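Local coordinates for pyridoxal kinase (Lactobacillus plantarum, PDB 3IBQ), which probably catalyses the ATP-dependent phosphorylation of pyridoxal, the aldehyde form of vitamin B6, as a kinase of the ribokinase clan, at residues A[139-144]-A[178-183]; A[185-190]-A[203-208]. All blocks are in the same frame, centred on the assembly; numbering follows the deposited sequence.

Contact 1. Residues A[139-144]-A[178-183]; sequences LPNTTE and ITDVQR. With ATP (adenosine-5'-triphosphate), chain B.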
loop_
_atom_site.group_PDB
_atom_site.type_symbol
_atom_site.label_atom_id
_atom_site.label_comp_id
_atom_site.label_asym_id
_atom_site.label_seq_id
_atom_site.Cartn_x
_atom_site.Cartn_y
_atom_site.Cartn_z
ATOM N N LEU A 139 -4.324 4.539 0.603
ATOM C CA LEU A 139 -3.267 5.157 -0.135
ATOM C C LEU A 139 -3.387 5.136 -1.648
ATOM O O LEU A 139 -2.473 4.768 -2.308
ATOM C CB LEU A 139 -1.911 4.579 0.318
ATOM C CG LEU A 139 -1.561 4.577 1.787
ATOM C CD1 LEU A 139 -0.567 3.483 2.133
ATOM C CD2 LEU A 139 -1.195 5.916 2.267
ATOM N N PRO A 140 -4.517 5.528 -2.174
ATOM C CA PRO A 140 -4.648 5.527 -3.613
ATOM C C PRO A 140 -3.699 6.487 -4.353
ATOM O O PRO A 140 -3.344 7.483 -3.851
ATOM C CB PRO A 140 -6.064 6.027 -3.807
ATOM C CG PRO A 140 -6.261 6.886 -2.761
ATOM C CD PRO A 140 -5.645 6.229 -1.580
ATOM N N ASN A 141 -3.355 6.133 -5.568
ATOM C CA ASN A 141 -2.762 7.057 -6.468
ATOM C C ASN A 141 -3.925 7.829 -7.118
ATOM O O ASN A 141 -5.044 7.559 -6.874
ATOM C CB ASN A 141 -1.898 6.399 -7.519
ATOM C CG ASN A 141 -2.649 5.499 -8.427
ATOM O OD1 ASN A 141 -3.756 5.733 -8.783
ATOM N ND2 ASN A 141 -2.016 4.457 -8.816
ATOM N N THR A 142 -3.565 8.746 -7.984
ATOM C CA THR A 142 -4.471 9.574 -8.716
ATOM C C THR A 142 -5.489 8.833 -9.580
ATOM O O THR A 142 -6.615 9.186 -9.575
ATOM C CB THR A 142 -3.720 10.651 -9.465
ATOM O OG1 THR A 142 -3.016 11.438 -8.521
ATOM C CG2 THR A 142 -4.650 11.507 -10.121
ATOM N N THR A 143 -5.100 7.792 -10.270
ATOM C CA THR A 143 -6.044 7.016 -11.011
ATOM C C THR A 143 -7.035 6.308 -10.071
ATOM O O THR A 143 -8.206 6.245 -10.313
ATOM C CB THR A 143 -5.318 5.979 -11.907
ATOM O OG1 THR A 143 -4.448 6.643 -12.806
ATOM C CG2 THR A 143 -6.294 5.070 -12.654
ATOM N N GLU A 144 -6.494 5.752 -8.991
ATOM C CA GLU A 144 -7.294 5.009 -8.025
ATOM C C GLU A 144 -8.317 5.915 -7.353
ATOM O O GLU A 144 -9.477 5.538 -7.181
ATOM C CB GLU A 144 -6.395 4.361 -6.972
ATOM C CG GLU A 144 -5.899 2.973 -7.348
ATOM C CD GLU A 144 -4.446 2.753 -6.977
ATOM O OE1 GLU A 144 -3.908 3.548 -6.178
ATOM O OE2 GLU A 144 -3.842 1.785 -7.484
ATOM N N ILE A 178 -3.587 10.685 -1.093
ATOM C CA ILE A 178 -3.275 10.446 -2.491
ATOM C C ILE A 178 -1.751 10.495 -2.614
ATOM O O ILE A 178 -1.199 11.444 -2.284
ATOM C CB ILE A 178 -3.976 11.383 -3.439
ATOM C CG1 ILE A 178 -5.491 11.217 -3.343
ATOM C CG2 ILE A 178 -3.440 11.204 -4.793
ATOM C CD1 ILE A 178 -6.228 12.024 -4.219
ATOM N N THR A 179 -1.126 9.421 -3.078
ATOM C CA THR A 179 0.343 9.184 -3.025
ATOM C C THR A 179 1.341 9.625 -4.146
ATOM O O THR A 179 2.523 9.634 -3.981
ATOM C CB THR A 179 0.607 7.681 -2.816
ATOM O OG1 THR A 179 0.042 6.962 -3.885
ATOM C CG2 THR A 179 0.046 7.220 -1.487
ATOM N N ASP A 180 0.851 9.940 -5.281
ATOM C CA ASP A 180 1.753 10.217 -6.357
ATOM C C ASP A 180 1.518 11.618 -6.911
ATOM O O ASP A 180 1.608 11.814 -8.081
ATOM C CB ASP A 180 1.457 9.211 -7.456
ATOM C CG ASP A 180 0.016 9.318 -7.917
ATOM O OD1 ASP A 180 -0.761 9.990 -7.277
ATOM O OD2 ASP A 180 -0.301 8.810 -8.957
ATOM N N VAL A 181 1.146 12.528 -6.051
ATOM C CA VAL A 181 0.835 13.866 -6.454
ATOM C C VAL A 181 2.118 14.614 -6.823
ATOM O O VAL A 181 3.014 14.683 -6.065
ATOM C CB VAL A 181 0.068 14.624 -5.415
ATOM C CG1 VAL A 181 -0.192 15.989 -5.841
ATOM C CG2 VAL A 181 -1.178 13.903 -5.035
ATOM N N GLN A 182 2.135 15.175 -8.010
ATOM C CA GLN A 182 3.269 15.958 -8.462
ATOM C C GLN A 182 3.056 17.470 -8.398
ATOM O O GLN A 182 2.106 17.980 -8.917
ATOM C CB GLN A 182 3.704 15.514 -9.825
ATOM C CG GLN A 182 4.340 14.215 -9.751
ATOM C CD GLN A 182 4.583 13.596 -11.059
ATOM O OE1 GLN A 182 4.322 12.436 -11.229
ATOM N NE2 GLN A 182 5.094 14.351 -11.988
ATOM N N ARG A 183 3.944 18.145 -7.709
ATOM C CA ARG A 183 3.985 19.579 -7.635
ATOM C C ARG A 183 5.404 20.071 -8.020
ATOM O O ARG A 183 6.354 19.891 -7.299
ATOM C CB ARG A 183 3.574 20.094 -6.273
ATOM C CG ARG A 183 2.096 19.957 -5.915
ATOM C CD ARG A 183 1.772 20.749 -4.685
ATOM N NE ARG A 183 0.387 20.688 -4.222
ATOM C CZ ARG A 183 0.009 21.149 -3.045
ATOM N NH1 ARG A 183 0.902 21.663 -2.239
ATOM N NH2 ARG A 183 -1.258 21.073 -2.645
HETATM P PG ATP B . 4.300 1.530 -8.054
HETATM O O1G ATP B . 5.759 1.260 -8.422
HETATM O O2G ATP B . 3.482 1.497 -9.267
HETATM O O3G ATP B . 3.857 0.889 -6.757
HETATM P PB ATP B . 2.714 3.319 -6.769
HETATM O O1B ATP B . 2.380 2.002 -6.178
HETATM O O2B ATP B . 1.614 4.052 -7.473
HETATM O O3B ATP B . 3.896 3.040 -7.762
HETATM P PA ATP B . 4.158 5.633 -6.570
HETATM O O1A ATP B . 3.332 6.559 -7.305
HETATM O O2A ATP B . 5.355 5.090 -7.271
HETATM O O3A ATP B . 3.476 4.360 -5.875
HETATM O "O5'" ATP B . 4.576 6.335 -5.251
HETATM C "C5'" ATP B . 5.378 5.701 -4.328
HETATM C "C4'" ATP B . 6.185 6.758 -3.642
HETATM O "O4'" ATP B . 7.549 6.522 -3.896
HETATM C "C3'" ATP B . 5.908 8.202 -4.051
HETATM O "O3'" ATP B . 5.091 8.774 -3.122
HETATM C "C2'" ATP B . 7.202 8.813 -3.746
HETATM O "O2'" ATP B . 7.239 8.868 -2.322
HETATM C "C1'" ATP B . 8.169 7.745 -4.171
HETATM N N9 ATP B . 8.619 7.776 -5.582
HETATM C C8 ATP B . 8.126 7.105 -6.571
HETATM N N7 ATP B . 8.795 7.346 -7.684
HETATM C C5 ATP B . 9.738 8.181 -7.426
HETATM C C6 ATP B . 10.804 8.892 -8.175
HETATM N N6 ATP B . 11.012 8.661 -9.464
HETATM N N1 ATP B . 11.538 9.702 -7.487
HETATM C C2 ATP B . 11.356 9.931 -6.214
HETATM N N3 ATP B . 10.459 9.345 -5.468
HETATM C C4 ATP B . 9.627 8.468 -6.015
HETATM O O HOH W 1 -0.099 3.909 -3.907
HETATM O O HOH W 2 -1.987 7.559 -11.223
#
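Asp-180, on strand 175-183, reaches across to Thr-142 in the first turn of helix 142-149 and holds both its backbone N and its hydroxyl. Of its atoms CB comes closest to the nucleotide, 3.3 Å from the alpha-phosphate oxygen O1A of ATP. From there chi1 (59°) sets CG between the backbone N and the carbonyl carbon and turns the carboxylate toward Thr-142; CG itself rests near CB of Asn-141. At the tip the two oxygens divide the work. OD1 accepts from Thr-142 N at 3.1 Å and from Thr-142 OG1 at 3.0 Å, both on its syn side but from opposite faces of the carboxylate plane. OD2 lies against CB of Asn-141, receives a weak bond from Thr-142 N and accepts a hydrogen bond from a water that in turn accepts from Thr-143 N.

Beside this grip, Thr-179 N donates to Pro-140 O (3.0 Å), while Thr-179 CG2 packs against CB of Leu-139. A second water links Leu-139 O with Thr-179 OG1. A capping box closes the helix start: Asn-141 OD1 accepts from Glu-144 N (2.7 Å), the donor almost in line with the C=O bond, and Asn-141 N donates to Glu-144 OE1 (2.7 Å). This pair, near the bound magnesium, is consistent with the N-x-x-E motif of ribokinase-like kinases. Thr-179 O accepts from the ribose O3' (2.8 Å). For Asp-180, the helix N-terminus would probably favour the anion and offset some cost of placing it near the phosphates.

Contact 2. Residues A[185-190]-A[203-208]; sequences DQIGCA and ARRLPG. With ATP (adenosine-5'-triphosphate), chain B.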
loop_
_atom_site.group_PDB
_atom_site.type_symbol
_atom_site.label_atom_id
_atom_site.label_comp_id
_atom_site.label_asym_id
_atom_site.label_seq_id
_atom_site.Cartn_x
_atom_site.Cartn_y
_atom_site.Cartn_z
ATOM N N ASP A 185 8.924 20.218 -9.271
ATOM C CA ASP A 185 9.915 19.166 -9.364
ATOM C C ASP A 185 9.709 18.076 -8.265
ATOM O O ASP A 185 10.501 17.214 -8.160
ATOM C CB ASP A 185 11.335 19.695 -9.248
ATOM C CG ASP A 185 11.462 20.818 -8.247
ATOM O OD1 ASP A 185 10.987 20.689 -7.160
ATOM O OD2 ASP A 185 12.030 21.848 -8.563
ATOM N N GLN A 186 8.642 18.183 -7.493
ATOM C CA GLN A 186 8.375 17.312 -6.394
ATOM C C GLN A 186 7.331 16.248 -6.653
ATOM O O GLN A 186 6.436 16.443 -7.413
ATOM C CB GLN A 186 7.889 18.108 -5.212
ATOM C CG GLN A 186 8.819 19.118 -4.659
ATOM C CD GLN A 186 9.336 18.752 -3.303
ATOM O OE1 GLN A 186 10.475 18.469 -3.176
ATOM N NE2 GLN A 186 8.475 18.756 -2.279
ATOM N N ILE A 187 7.473 15.149 -5.937
ATOM C CA ILE A 187 6.499 14.089 -5.955
ATOM C C ILE A 187 6.189 13.679 -4.489
ATOM O O ILE A 187 7.072 13.622 -3.696
ATOM C CB ILE A 187 6.921 12.880 -6.794
ATOM C CG1 ILE A 187 5.737 11.947 -7.015
ATOM C CG2 ILE A 187 8.042 12.204 -6.179
ATOM C CD1 ILE A 187 5.989 10.804 -7.719
ATOM N N GLY A 188 4.931 13.457 -4.178
ATOM C CA GLY A 188 4.515 13.078 -2.861
ATOM C C GLY A 188 3.026 12.830 -2.598
ATOM O O GLY A 188 2.328 12.485 -3.487
ATOM N N CYS A 189 2.624 13.029 -1.356
ATOM C CA CYS A 189 1.348 12.717 -0.767
ATOM C C CYS A 189 0.537 13.937 -0.399
ATOM O O CYS A 189 1.050 14.886 0.081
ATOM C CB CYS A 189 1.558 11.867 0.485
ATOM S SG CYS A 189 2.295 10.204 0.299
ATOM N N ALA A 190 -0.744 13.863 -0.644
ATOM C CA ALA A 190 -1.679 14.916 -0.315
ATOM C C ALA A 190 -2.856 14.346 0.455
ATOM O O ALA A 190 -3.364 13.312 0.103
ATOM C CB ALA A 190 -2.137 15.645 -1.539
ATOM N N ALA A 203 9.083 15.050 -2.089
ATOM C CA ALA A 203 10.499 15.038 -2.128
ATOM C C ALA A 203 10.776 15.208 -3.592
ATOM O O ALA A 203 9.911 15.019 -4.394
ATOM C CB ALA A 203 11.012 13.754 -1.664
ATOM N N ARG A 204 11.995 15.566 -3.899
ATOM C CA ARG A 204 12.388 15.855 -5.251
ATOM C C ARG A 204 12.343 14.600 -6.110
ATOM O O ARG A 204 12.934 13.656 -5.814
ATOM C CB ARG A 204 13.753 16.549 -5.302
ATOM C CG ARG A 204 14.090 17.181 -6.621
ATOM C CD ARG A 204 15.346 18.090 -6.584
ATOM N NE ARG A 204 15.151 19.219 -5.699
ATOM C CZ ARG A 204 14.915 20.454 -6.088
ATOM N NH1 ARG A 204 14.981 20.784 -7.353
ATOM N NH2 ARG A 204 14.687 21.390 -5.196
ATOM N N ARG A 205 11.588 14.676 -7.201
ATOM C CA ARG A 205 11.427 13.550 -8.112
ATOM C C ARG A 205 12.739 13.180 -8.794
ATOM O O ARG A 205 13.463 14.045 -9.287
ATOM C CB ARG A 205 10.359 13.860 -9.162
ATOM C CG ARG A 205 9.817 12.634 -9.879
ATOM C CD ARG A 205 8.520 12.947 -10.606
ATOM N NE ARG A 205 8.675 14.046 -11.554
ATOM C CZ ARG A 205 8.320 15.304 -11.306
ATOM N NH1 ARG A 205 7.787 15.625 -10.135
ATOM N NH2 ARG A 205 8.498 16.239 -12.228
ATOM N N LEU A 206 13.032 11.885 -8.818
ATOM C CA LEU A 206 14.214 11.380 -9.448
ATOM C C LEU A 206 13.930 10.720 -10.799
ATOM O O LEU A 206 12.912 10.213 -11.005
ATOM C CB LEU A 206 14.964 10.441 -8.522
ATOM C CG LEU A 206 15.168 10.919 -7.082
ATOM C CD1 LEU A 206 15.836 9.921 -6.229
ATOM C CD2 LEU A 206 15.854 12.252 -7.039
ATOM N N PRO A 207 14.880 10.750 -11.711
ATOM C CA PRO A 207 14.589 10.215 -13.028
ATOM C C PRO A 207 14.254 8.740 -12.992
ATOM O O PRO A 207 14.725 8.075 -12.142
ATOM C CB PRO A 207 15.887 10.422 -13.802
ATOM C CG PRO A 207 16.894 10.511 -12.862
ATOM C CD PRO A 207 16.293 11.113 -11.608
ATOM N N GLY A 208 13.464 8.271 -13.926
ATOM C CA GLY A 208 13.215 6.869 -14.057
ATOM C C GLY A 208 11.957 6.366 -13.435
ATOM O O GLY A 208 11.246 7.081 -12.853
HETATM P PG ATP B . 4.300 1.530 -8.054
HETATM O O1G ATP B . 5.759 1.260 -8.422
HETATM O O2G ATP B . 3.482 1.497 -9.267
HETATM O O3G ATP B . 3.857 0.889 -6.757
HETATM P PB ATP B . 2.714 3.319 -6.769
HETATM O O1B ATP B . 2.380 2.002 -6.178
HETATM O O2B ATP B . 1.614 4.052 -7.473
HETATM O O3B ATP B . 3.896 3.040 -7.762
HETATM P PA ATP B . 4.158 5.633 -6.570
HETATM O O1A ATP B . 3.332 6.559 -7.305
HETATM O O2A ATP B . 5.355 5.090 -7.271
HETATM O O3A ATP B . 3.476 4.360 -5.875
HETATM O "O5'" ATP B . 4.576 6.335 -5.251
HETATM C "C5'" ATP B . 5.378 5.701 -4.328
HETATM C "C4'" ATP B . 6.185 6.758 -3.642
HETATM O "O4'" ATP B . 7.549 6.522 -3.896
HETATM C "C3'" ATP B . 5.908 8.202 -4.051
HETATM O "O3'" ATP B . 5.091 8.774 -3.122
HETATM C "C2'" ATP B . 7.202 8.813 -3.746
HETATM O "O2'" ATP B . 7.239 8.868 -2.322
HETATM C "C1'" ATP B . 8.169 7.745 -4.171
HETATM N N9 ATP B . 8.619 7.776 -5.582
HETATM C C8 ATP B . 8.126 7.105 -6.571
HETATM N N7 ATP B . 8.795 7.346 -7.684
HETATM C C5 ATP B . 9.738 8.181 -7.426
HETATM C C6 ATP B . 10.804 8.892 -8.175
HETATM N N6 ATP B . 11.012 8.661 -9.464
HETATM N N1 ATP B . 11.538 9.702 -7.487
HETATM C C2 ATP B . 11.356 9.931 -6.214
HETATM N N3 ATP B . 10.459 9.345 -5.468
HETATM C C4 ATP B . 9.627 8.468 -6.015
HETATM O O HOH W 3 12.609 16.538 -9.828
#
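The beta hairpin of strands 186-192 and 198-204, at the edge of the main sheet, runs here into the loop that holds the adenine of ATP. Ile-187 and Ala-203 form an antiparallel hydrogen-bonded pair, with Ile-187 N to Ala-203 O and Ala-203 N to Ile-187 O both at 2.9 Å. Gln-186 and Arg-204 make the neighbouring non-hydrogen-bonded pair, and their side chains diverge. Beyond it the ladder gains one more bond, from Arg-205 N to Asp-185 O, and a water donates to both Asp-185 O and Arg-205 O.

The loop then reads the base through its backbone: Leu-206 N donates to N1 of the adenine (3.0 Å) and N6 donates to Leu-206 O (2.9 Å). With chi1 of Ile-187 at -168°, CG1 lies anti to the backbone N and CG2 is left to face the adenine, 3.8 Å from N3; CG2 also meets CB and CG of Arg-205. That arginine bends at chi3 (57°), which brings NH1 back beside Gln-186 O; the oxygen sits at the guanidinium edge, but the angle is poor for a bond. On the outer surface, Asp-185 lies over one face of the Arg-204 guanidinium, a salt bridge of charges alone with OD2 3.4 Å from NH1.

How the contacts relate
Contacts 1 and 2 follow one another along the chain and both reach the same sheet, their centres about 11 Å apart. Strands 175-183 and 186-192 are neighbours there: Val-181 N lies 2.8 Å from Gly-188 O, and Ile-178 N lies 2.9 Å from Ala-190 O, both probable hydrogen bonds. Side chains meet too, with Gln-182 CG 3.8 Å from Ile-187 CG1. Together they address ATP at two places, contact 1 at the ribose and phosphates and contact 2 at the adenine. The magnesium lies on the contact 1 side, about 4 Å from the side chain of Asn-141 and about 10 Å from that of Ile-187.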